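Local coordinates for PhnB protein (Bacillus cereus, PDB 3OMS) that is of unestablished function but belongs to the PhnB-like glyoxalase family and may act as a 3-demethylubiquinone-9 3-methyltransferase, at residues Lys101-Asp105 / Gly106-Met110. Numbering follows the deposited sequence.
Sequences KLAQD and GAILM
Gly106 N donates to Ala103 O over 2.8 Å. The bond is fairly straight, with an N-H...O angle of 153°, although the amide approaches from above the carbonyl plane. This bond closes a type II beta turn from Ala103 to Gly106: Gln104 is extended at the first corner, and Asp105, with a positive phi of 58°, takes the second. The turn reverses the chain, and Gln104 N reaches back three residues to Lys101 O at 3.3 Å, where the helix gives way to the turn.

Beyond the turn the one apolar side-chain contact joins Ala103 CB to Ile108 CD1 at 3.8 Å, methyl against methyl. Ile108 CG1 stands anti to its own carbonyl carbon and beside the backbone N, and a second bend at chi2 of -56° sets CD1 against the alanine.

Strand 83-89, helix 92-103 and strands 107-111, 121-125 and 131-136 form a beta-alpha-beta-beta-beta module, as in the glyoxalase family, and this turn is its helix-to-second-strand joint. Leu102 and Ala103 seat the helix end on Leu124, and Leu102 also reaches Trp132. Ala107 pairs with Asn125 through the backbone, while Leu109 and Met110 both pair by backbone with Trp123 of strand 121-125, two residues against one, a classic beta bulge in edge strand 107-111.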
ATOM      1  N   LYS A 101      12.349 -13.192   9.425  1.00 29.41           N
ATOM      2  CA  LYS A 101      12.996 -11.906   9.550  1.00 29.61           C
ATOM      3  C   LYS A 101      11.976 -10.807   9.867  1.00 28.25           C
ATOM      4  O   LYS A 101      12.203  -9.985  10.756  1.00 28.82           O
ATOM      5  CB  LYS A 101      13.813 -11.580   8.282  1.00 30.30           C
ATOM      6  CG  LYS A 101      15.152 -12.392   8.215  1.00 34.32           C
ATOM      7  CD  LYS A 101      15.910 -12.037   6.956  1.00 39.44           C
ATOM      8  CE  LYS A 101      17.329 -12.637   6.783  1.00 46.68           C
ATOM      9  NZ  LYS A 101      17.724 -12.167   5.345  1.00 48.49           N
ATOM     10  N   LEU A 102      10.878 -10.774   9.109  1.00 26.80           N
ATOM     11  CA  LEU A 102       9.818  -9.749   9.284  1.00 27.19           C
ATOM     12  C   LEU A 102       9.087  -9.874  10.626  1.00 27.71           C
ATOM     13  O   LEU A 102       8.606  -8.873  11.178  1.00 27.07           O
ATOM     14  CB  LEU A 102       8.806  -9.842   8.124  1.00 25.41           C
ATOM     15  CG  LEU A 102       9.208  -9.346   6.747  1.00 26.79           C
ATOM     16  CD1 LEU A 102       8.163  -9.830   5.695  1.00 27.74           C
ATOM     17  CD2 LEU A 102       9.329  -7.813   6.747  1.00 26.89           C
ATOM     18  N   ALA A 103       9.009 -11.106  11.150  1.00 28.06           N
ATOM     19  CA  ALA A 103       8.380 -11.359  12.448  1.00 28.88           C
ATOM     20  C   ALA A 103       9.155 -10.798  13.652  1.00 30.54           C
ATOM     21  O   ALA A 103       8.561 -10.692  14.732  1.00 31.73           O
ATOM     22  CB  ALA A 103       8.160 -12.924  12.655  1.00 29.97           C
ATOM     23  N   GLN A 104      10.459 -10.474  13.502  1.00 31.87           N
ATOM     24  CA  GLN A 104      11.288 -10.081  14.661  1.00 34.67           C
ATOM     25  C   GLN A 104      10.738  -8.786  15.244  1.00 33.47           C
ATOM     26  O   GLN A 104      10.590  -7.785  14.536  1.00 31.27           O
ATOM     27  CB  GLN A 104      12.745  -9.895  14.275  1.00 36.27           C
ATOM     28  CG  GLN A 104      13.429 -11.070  13.513  1.00 44.05           C
ATOM     29  CD  GLN A 104      13.558 -12.419  14.272  1.00 53.25           C
ATOM     30  OE1 GLN A 104      12.612 -12.906  14.888  1.00 57.85           O
ATOM     31  NE2 GLN A 104      14.717 -13.061  14.115  1.00 58.10           N
ATOM     32  N   ASP A 105      10.343  -8.840  16.504  1.00 33.82           N
ATOM     33  CA  ASP A 105       9.705  -7.712  17.211  1.00 35.04           C
ATOM     34  C   ASP A 105       8.426  -7.237  16.506  1.00 33.80           C
ATOM     35  O   ASP A 105       7.997  -6.099  16.666  1.00 32.68           O
ATOM     36  CB  ASP A 105      10.720  -6.570  17.407  1.00 35.15           C
ATOM     37  CG  ASP A 105      11.809  -6.929  18.413  1.00 41.86           C
ATOM     38  OD1 ASP A 105      11.617  -7.864  19.213  1.00 43.95           O
ATOM     39  OD2 ASP A 105      12.851  -6.281  18.406  1.00 46.42           O
ATOM     40  N   GLY A 106       7.816  -8.145  15.742  1.00 32.72           N
ATOM     41  CA  GLY A 106       6.549  -7.892  15.042  1.00 30.85           C
ATOM     42  C   GLY A 106       5.393  -8.531  15.771  1.00 31.20           C
ATOM     43  O   GLY A 106       5.489  -8.873  16.937  1.00 31.32           O
ATOM     44  N   ALA A 107       4.262  -8.624  15.099  1.00 28.77           N
ATOM     45  CA  ALA A 107       3.052  -9.133  15.672  1.00 29.69           C
ATOM     46  C   ALA A 107       2.503 -10.126  14.651  1.00 28.74           C
ATOM     47  O   ALA A 107       2.404  -9.817  13.470  1.00 26.88           O
ATOM     48  CB  ALA A 107       2.004  -7.956  15.975  1.00 31.25           C
ATOM     49  N   ILE A 108       2.196 -11.344  15.095  1.00 28.71           N
ATOM     50  CA  ILE A 108       1.680 -12.339  14.168  1.00 28.09           C
ATOM     51  C   ILE A 108       0.171 -12.246  14.081  1.00 28.52           C
ATOM     52  O   ILE A 108      -0.526 -12.292  15.090  1.00 29.70           O
ATOM     53  CB  ILE A 108       2.064 -13.760  14.596  1.00 28.66           C
ATOM     54  CG1 ILE A 108       3.579 -13.876  14.788  1.00 29.30           C
ATOM     55  CG2 ILE A 108       1.547 -14.790  13.597  1.00 29.87           C
ATOM     56  CD1 ILE A 108       4.471 -13.474  13.564  1.00 27.37           C
ATOM     57  N   LEU A 109      -0.343 -12.163  12.869  1.00 27.67           N
ATOM     58  CA  LEU A 109      -1.777 -12.136  12.670  1.00 28.74           C
ATOM     59  C   LEU A 109      -2.287 -13.553  12.323  1.00 29.62           C
ATOM     60  O   LEU A 109      -3.303 -14.007  12.865  1.00 31.14           O
ATOM     61  CB  LEU A 109      -2.118 -11.122  11.590  1.00 28.32           C
ATOM     62  CG  LEU A 109      -1.670  -9.689  11.892  1.00 27.08           C
ATOM     63  CD1 LEU A 109      -2.140  -8.682  10.807  1.00 30.06           C
ATOM     64  CD2 LEU A 109      -2.266  -9.342  13.289  1.00 32.87           C
HETATM   65  N   MSE A 110      -1.586 -14.205  11.388  1.00 28.58           N
HETATM   66  CA  MSE A 110      -1.759 -15.616  11.066  1.00 30.57           C
HETATM   67  C   MSE A 110      -0.381 -16.262  10.935  1.00 29.55           C
HETATM   68  O   MSE A 110       0.435 -15.861  10.075  1.00 27.81           O
HETATM   69  CB  MSE A 110      -2.576 -15.803   9.769  1.00 30.49           C
HETATM   70  CG  MSE A 110      -3.970 -15.216   9.932  1.00 33.68           C
HETATM   71 SE   MSE A 110      -5.002 -15.313   8.252  0.65 41.06          SE
HETATM   72  CE  MSE A 110      -5.345 -17.199   8.303  1.00 42.77           C
TER